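Local coordinates for probable secreted solute-binding lipoprotein (Streptomyces coelicolor, PDB 3I3V) that probably serves as the extracellular solute-binding component of a membrane transport system, capturing a small molecule for uptake into the cell, at residues C[12-17]-C[24-29]; C[49-54]-C[77-82]; C[251-256]-C[339-344]. All coordinates share one frame; numbering follows the deposited sequence.

Interaction 1 of 3, residues C[12-17]-C[24-29]; sequences VHTQLG and PTYLAA
Leu-16 and Tyr-26 form the apolar pair of this contact between strand 9-14 with its following loop and helix 23-36. Leu-16 lies obliquely across the root of the tyrosine side chain, with Leu-16 CD1 3.8 Å from Tyr-26 CB and Leu-16 CB 4.1 Å from Tyr-26 CD2. The remaining contacts involve polar atoms. With CG anti to the backbone N (chi1 174°), the phenol stretches from the helix to the strand, where Val-12 comes from the opposite direction and sets CG1 3.5 Å from Tyr-26 OH. Thr-14 OG1 sits 3.8 Å from Tyr-26 OH, and the hydroxyl finds its hydrogen-bond partner in OD1 of Asn-44 on the adjoining strand 41-46. Farther along the helix, Leu-27 CD1 rests 3.7 Å from the carbonyl O of Gly-17. At the backbone angles of Gly-17 a side chain would be jammed against the carbonyl O of the residue before, which calls for glycine. A phenylalanine in place of Tyr-26 would probably keep the packing on Leu-16 but leave Asn-44 OD1 without this mate and thin the cover over Val-12. Strand, helix and strand 41-46 together form a beta-alpha-beta crossover, the opening unit of the N-terminal lobe in a periplasmic-binding-protein fold.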
# COMPACT_ATOMS: atom_id res chain seq x y z
N VAL C 12 48.05 17.06 -10.85
CA VAL C 12 48.44 15.70 -11.17
C VAL C 12 49.85 15.62 -11.76
O VAL C 12 50.13 16.22 -12.80
CB VAL C 12 47.45 15.09 -12.20
CG1 VAL C 12 47.90 13.69 -12.61
CG2 VAL C 12 46.05 15.04 -11.61
N HIS C 13 50.73 14.88 -11.08
CA HIS C 13 52.10 14.67 -11.53
C HIS C 13 52.08 13.35 -12.30
O HIS C 13 51.95 12.29 -11.69
CB HIS C 13 53.05 14.57 -10.33
CG HIS C 13 54.47 14.91 -10.65
ND1 HIS C 13 55.46 14.92 -9.71
CD2 HIS C 13 55.04 15.27 -11.82
CE1 HIS C 13 56.60 15.29 -10.28
NE2 HIS C 13 56.37 15.50 -11.56
N THR C 14 52.22 13.43 -13.62
CA THR C 14 52.12 12.28 -14.51
C THR C 14 53.24 12.05 -15.49
O THR C 14 53.88 12.99 -15.94
CB THR C 14 50.89 12.42 -15.42
OG1 THR C 14 49.84 13.07 -14.70
CG2 THR C 14 50.43 11.08 -15.92
N GLN C 15 53.42 10.78 -15.87
CA GLN C 15 54.41 10.40 -16.87
C GLN C 15 53.75 10.45 -18.23
O GLN C 15 54.42 10.33 -19.26
CB GLN C 15 54.92 8.99 -16.61
CG GLN C 15 55.84 8.87 -15.42
CD GLN C 15 56.41 7.48 -15.28
OE1 GLN C 15 55.68 6.49 -15.31
NE2 GLN C 15 57.73 7.40 -15.11
N LEU C 16 52.42 10.61 -18.24
CA LEU C 16 51.64 10.68 -19.46
C LEU C 16 51.42 12.13 -19.87
O LEU C 16 51.29 13.00 -19.01
CB LEU C 16 50.26 10.03 -19.27
CG LEU C 16 50.16 8.55 -18.91
CD1 LEU C 16 48.70 8.14 -18.92
CD2 LEU C 16 50.97 7.72 -19.90
N GLY C 17 51.35 12.38 -21.17
CA GLY C 17 51.13 13.74 -21.63
C GLY C 17 51.88 14.11 -22.90
O GLY C 17 51.52 15.06 -23.58
N PRO C 24 47.84 10.37 -25.66
CA PRO C 24 46.74 10.97 -26.43
C PRO C 24 45.38 10.78 -25.75
O PRO C 24 44.62 11.73 -25.59
CB PRO C 24 46.81 10.22 -27.77
CG PRO C 24 48.28 9.90 -27.90
CD PRO C 24 48.62 9.44 -26.49
N THR C 25 45.09 9.56 -25.34
CA THR C 25 43.83 9.28 -24.69
C THR C 25 43.76 9.87 -23.27
O THR C 25 42.66 10.18 -22.79
CB THR C 25 43.57 7.79 -24.65
OG1 THR C 25 43.74 7.27 -25.98
CG2 THR C 25 42.16 7.50 -24.17
N TYR C 26 44.91 10.03 -22.61
CA TYR C 26 44.90 10.62 -21.28
C TYR C 26 44.50 12.09 -21.39
O TYR C 26 43.67 12.57 -20.63
CB TYR C 26 46.27 10.55 -20.60
CG TYR C 26 46.29 11.30 -19.28
CD1 TYR C 26 45.53 10.86 -18.21
CD2 TYR C 26 47.02 12.47 -19.14
CE1 TYR C 26 45.50 11.57 -17.01
CE2 TYR C 26 47.00 13.19 -17.94
CZ TYR C 26 46.24 12.73 -16.88
OH TYR C 26 46.23 13.45 -15.69
N LEU C 27 45.09 12.80 -22.34
CA LEU C 27 44.76 14.20 -22.52
C LEU C 27 43.26 14.37 -22.80
O LEU C 27 42.60 15.21 -22.19
CB LEU C 27 45.62 14.80 -23.65
CG LEU C 27 47.12 14.88 -23.29
CD1 LEU C 27 47.90 15.46 -24.43
CD2 LEU C 27 47.33 15.74 -22.05
N ALA C 28 42.71 13.56 -23.70
CA ALA C 28 41.28 13.65 -24.00
C ALA C 28 40.44 13.37 -22.76
O ALA C 28 39.40 13.99 -22.57
CB ALA C 28 40.91 12.66 -25.10
N ALA C 29 40.88 12.44 -21.92
CA ALA C 29 40.13 12.14 -20.70
C ALA C 29 40.15 13.33 -19.76
O ALA C 29 39.14 13.65 -19.15
CB ALA C 29 40.70 10.90 -20.01

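Interaction 2 of 3, residues C[49-54]-C[77-82]; sequences DDLAQV and LAWTDV
Trp-79, on the short helical turn about 79-82, reaches Ala-52 and Leu-51 of helix 51-60 with the rim of its six-membered ring. The backbones stay well apart, 9.5 Å between the CA atoms of Ala-52 and Trp-79, so the indole has to span the distance. Its CG lies anti to the carbonyl carbon and beside the backbone N (chi1 -74°), and chi2 of -5° directs the benzo end at the helix. There Trp-79 CZ2 comes 3.7 Å from Ala-52 CA and 3.9 Å from Ala-52 CB. Both Ala-52 CA and the carbonyl O of Ala-52 meet the indole at its edge, the oxygen in the ring plane and 3.8 Å from Trp-79 CZ2. One residue back on the helix, Leu-51 brings CD2 to 4.3 Å from Trp-79 CH2, again near the plane of the ring.

This places the contact on one side of the four-stranded sheet of the N-terminal lobe, in an alpha/beta fold of the kind found throughout the periplasmic-binding-protein clan: both Leu-51 and Trp-79 also touch Val-68 and Val-70 of strand 67-70. The small side chain of Ala-52 lets the large ring come close to the helix backbone. The indole NE1 is hydrogen-bonded to OE2 of Glu-56, one turn farther along the same helix, which ties down the rotation of the ring, and Trp-291 meets it edge-to-face. Beyond the tryptophan, Asp-81 turns to another part of the chain and forms a salt bridge through OD1 with Arg-115.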
# COMPACT_ATOMS: atom_id res chain seq x y z
N ASP C 49 61.27 9.46 -16.86
CA ASP C 49 62.05 8.60 -15.98
C ASP C 49 62.41 9.25 -14.65
O ASP C 49 62.64 8.56 -13.66
CB ASP C 49 63.32 8.15 -16.70
CG ASP C 49 63.04 7.18 -17.83
OD1 ASP C 49 63.94 6.95 -18.66
OD2 ASP C 49 61.92 6.64 -17.87
N ASP C 50 62.45 10.58 -14.63
CA ASP C 50 62.79 11.31 -13.42
C ASP C 50 61.59 11.86 -12.63
O ASP C 50 61.76 12.75 -11.79
CB ASP C 50 63.74 12.47 -13.76
CG ASP C 50 63.07 13.53 -14.62
OD1 ASP C 50 63.69 14.60 -14.84
OD2 ASP C 50 61.94 13.30 -15.09
N LEU C 51 60.39 11.35 -12.88
CA LEU C 51 59.22 11.85 -12.15
C LEU C 51 59.34 11.55 -10.66
O LEU C 51 59.11 12.42 -9.82
CB LEU C 51 57.93 11.23 -12.69
CG LEU C 51 56.62 11.56 -11.96
CD1 LEU C 51 55.45 11.20 -12.85
CD2 LEU C 51 56.53 10.81 -10.62
N ALA C 52 59.70 10.31 -10.34
CA ALA C 52 59.86 9.89 -8.95
C ALA C 52 60.81 10.82 -8.20
O ALA C 52 60.51 11.24 -7.08
CB ALA C 52 60.38 8.46 -8.90
N GLN C 53 61.95 11.15 -8.81
CA GLN C 53 62.93 12.04 -8.19
C GLN C 53 62.32 13.43 -8.00
O GLN C 53 62.43 14.01 -6.92
CB GLN C 53 64.20 12.18 -9.06
CG GLN C 53 65.11 10.94 -9.14
CD GLN C 53 64.54 9.79 -10.00
OE1 GLN C 53 65.17 8.73 -10.11
NE2 GLN C 53 63.37 10.00 -10.61
N VAL C 54 61.69 13.95 -9.05
CA VAL C 54 61.07 15.27 -9.00
C VAL C 54 59.96 15.30 -7.97
O VAL C 54 59.77 16.30 -7.29
CB VAL C 54 60.49 15.67 -10.36
CG1 VAL C 54 59.83 17.05 -10.26
CG2 VAL C 54 61.59 15.66 -11.40
N LEU C 77 58.62 1.85 -5.07
CA LEU C 77 58.37 0.68 -4.24
C LEU C 77 58.60 1.05 -2.77
O LEU C 77 58.13 0.36 -1.86
CB LEU C 77 59.32 -0.43 -4.67
CG LEU C 77 58.91 -1.88 -4.86
CD1 LEU C 77 57.45 -2.03 -5.16
CD2 LEU C 77 59.76 -2.45 -6.00
N ALA C 78 59.30 2.15 -2.54
CA ALA C 78 59.63 2.62 -1.20
C ALA C 78 58.74 3.75 -0.69
O ALA C 78 58.87 4.15 0.46
CB ALA C 78 61.09 3.08 -1.15
N TRP C 79 57.84 4.25 -1.53
CA TRP C 79 56.97 5.36 -1.13
C TRP C 79 55.95 5.05 -0.05
O TRP C 79 55.72 5.87 0.83
CB TRP C 79 56.22 5.92 -2.35
CG TRP C 79 57.07 6.73 -3.28
CD1 TRP C 79 58.38 7.10 -3.09
CD2 TRP C 79 56.65 7.36 -4.49
NE1 TRP C 79 58.79 7.92 -4.12
CE2 TRP C 79 57.75 8.09 -4.99
CE3 TRP C 79 55.45 7.37 -5.22
CZ2 TRP C 79 57.68 8.83 -6.18
CZ3 TRP C 79 55.38 8.11 -6.40
CH2 TRP C 79 56.49 8.82 -6.86
N THR C 80 55.34 3.88 -0.13
CA THR C 80 54.30 3.51 0.82
C THR C 80 54.78 3.38 2.26
O THR C 80 54.19 3.95 3.16
CB THR C 80 53.61 2.19 0.41
OG1 THR C 80 53.15 2.29 -0.94
CG2 THR C 80 52.41 1.91 1.30
N ASP C 81 55.87 2.65 2.48
CA ASP C 81 56.35 2.48 3.84
C ASP C 81 56.80 3.77 4.51
O ASP C 81 56.52 3.97 5.69
CB ASP C 81 57.46 1.44 3.89
CG ASP C 81 57.71 0.93 5.29
OD1 ASP C 81 56.76 0.38 5.89
OD2 ASP C 81 58.84 1.08 5.80
N VAL C 82 57.49 4.65 3.78
CA VAL C 82 57.93 5.90 4.39
C VAL C 82 56.85 6.97 4.41
O VAL C 82 57.02 8.02 5.03
CB VAL C 82 59.17 6.49 3.67
CG1 VAL C 82 60.33 5.52 3.76
CG2 VAL C 82 58.84 6.82 2.23

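Interaction 3 of 3, residues C[251-256]-C[339-344]; sequences ALAKVP and PLVGAA
Leu-340 carries the close-packed part of this contact, meeting Leu-252 and Val-255 between residues 251-256, where helix 249-252 gives way to a turn, and helix 339-345. Its CG stands anti to the carbonyl carbon, beside the backbone N (chi1 -56°), and from there Leu-340 CD1 reaches the turn, 3.5 Å from the carbonyl O of Leu-252. The same methyl meets Val-255, whose side chain crosses that of Leu-340 at about a right angle, with Val-255 CB and CG2 each 3.7 Å from Leu-340 CD1. Closer to the backbones, the CB atoms of Leu-252 and Leu-340 lie 4.0 Å apart. Leu-252 and Leu-340 also touch Pro-127 and Thr-263, respectively, which continues the packing into the large sheet.

Toward solvent the margin is narrow but not loose: one residue pair, Ala-253 CB and Val-341 CG2, is close at 3.5 Å, yet the alanine is partly exposed. The carbonyl of Leu-252 is already engaged within its own segment, accepting the backbone N of Val-255 at 3.2 Å in a type I beta turn. With aliphatic carbons on both sides and a single backbone carbonyl, itself bonded within the turn, the contact depends on shape and on burial of apolar surface, without directional bonds between the two segments.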
# COMPACT_ATOMS: atom_id res chain seq x y z
N ALA C 251 54.15 -3.56 -28.81
CA ALA C 251 55.06 -3.68 -29.95
C ALA C 251 54.30 -4.35 -31.09
O ALA C 251 54.47 -3.99 -32.26
CB ALA C 251 56.28 -4.50 -29.57
N LEU C 252 53.44 -5.30 -30.74
CA LEU C 252 52.62 -6.02 -31.71
C LEU C 252 51.66 -5.07 -32.41
O LEU C 252 51.21 -5.32 -33.53
CB LEU C 252 51.83 -7.13 -31.02
CG LEU C 252 52.41 -8.54 -30.95
CD1 LEU C 252 53.85 -8.55 -31.41
CD2 LEU C 252 52.29 -9.05 -29.53
N ALA C 253 51.34 -3.97 -31.73
CA ALA C 253 50.42 -2.99 -32.29
C ALA C 253 51.06 -2.26 -33.47
O ALA C 253 50.36 -1.67 -34.28
CB ALA C 253 50.02 -1.99 -31.24
N LYS C 254 52.38 -2.32 -33.57
CA LYS C 254 53.09 -1.64 -34.65
C LYS C 254 53.47 -2.57 -35.79
O LYS C 254 54.24 -2.19 -36.68
CB LYS C 254 54.37 -0.96 -34.12
CG LYS C 254 54.15 0.08 -33.00
CD LYS C 254 55.49 0.69 -32.57
CE LYS C 254 55.44 1.38 -31.20
NZ LYS C 254 54.68 2.65 -31.21
N VAL C 255 52.94 -3.79 -35.78
CA VAL C 255 53.21 -4.77 -36.83
C VAL C 255 52.45 -4.35 -38.09
O VAL C 255 51.23 -4.18 -38.06
CB VAL C 255 52.74 -6.20 -36.42
CG1 VAL C 255 52.86 -7.15 -37.59
CG2 VAL C 255 53.58 -6.72 -35.26
N PRO C 256 53.16 -4.15 -39.21
CA PRO C 256 52.54 -3.74 -40.47
C PRO C 256 51.27 -4.52 -40.76
O PRO C 256 51.28 -5.75 -40.84
CB PRO C 256 53.64 -4.02 -41.48
CG PRO C 256 54.86 -3.63 -40.71
CD PRO C 256 54.62 -4.27 -39.37
N PRO C 339 44.49 -4.93 -34.22
CA PRO C 339 44.26 -6.37 -34.38
C PRO C 339 44.99 -7.35 -33.48
O PRO C 339 44.36 -8.14 -32.78
CB PRO C 339 44.58 -6.60 -35.86
CG PRO C 339 44.06 -5.36 -36.48
CD PRO C 339 44.62 -4.30 -35.55
N LEU C 340 46.31 -7.33 -33.49
CA LEU C 340 47.07 -8.26 -32.66
C LEU C 340 46.90 -7.97 -31.17
O LEU C 340 46.95 -8.89 -30.35
CB LEU C 340 48.56 -8.23 -33.04
CG LEU C 340 48.81 -8.51 -34.52
CD1 LEU C 340 50.28 -8.43 -34.80
CD2 LEU C 340 48.25 -9.88 -34.91
N VAL C 341 46.69 -6.70 -30.83
CA VAL C 341 46.48 -6.33 -29.44
C VAL C 341 45.12 -6.87 -29.00
O VAL C 341 44.99 -7.45 -27.93
CB VAL C 341 46.50 -4.80 -29.25
CG1 VAL C 341 46.14 -4.44 -27.82
CG2 VAL C 341 47.88 -4.26 -29.59
N GLY C 342 44.11 -6.68 -29.85
CA GLY C 342 42.78 -7.17 -29.55
C GLY C 342 42.76 -8.69 -29.45
O GLY C 342 42.09 -9.25 -28.58
N ALA C 343 43.51 -9.36 -30.33
CA ALA C 343 43.58 -10.83 -30.30
C ALA C 343 44.28 -11.34 -29.03
O ALA C 343 43.90 -12.37 -28.47
CB ALA C 343 44.30 -11.35 -31.55
N ALA C 344 45.30 -10.62 -28.59
CA ALA C 344 46.01 -11.03 -27.37
C ALA C 344 45.06 -10.90 -26.18
O ALA C 344 45.06 -11.74 -25.27
CB ALA C 344 47.24 -10.15 -27.16

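In the fold
All three contacts are chiefly apolar and buried, but they differ in place and in polar detail. Interactions 1 and 2 flank the four-stranded sheet of the N-terminal lobe and share strand 67-70 as a neighbour. They also touch directly, Gln-15 CG lying 3.5 Å from Leu-51 CD1. Each is built on one large aromatic residue whose polar atom bonds beyond the two segments. Interaction 3 belongs with the larger mixed sheet and relies on aliphatic side chains, leucine, valine and alanine. It lies across the chain's centre from interaction 2, about 32 Å between contact centres, and its nearest atoms stay about 10 Å from interaction 1. Interactions 1 and 3 each have one narrower, more exposed margin.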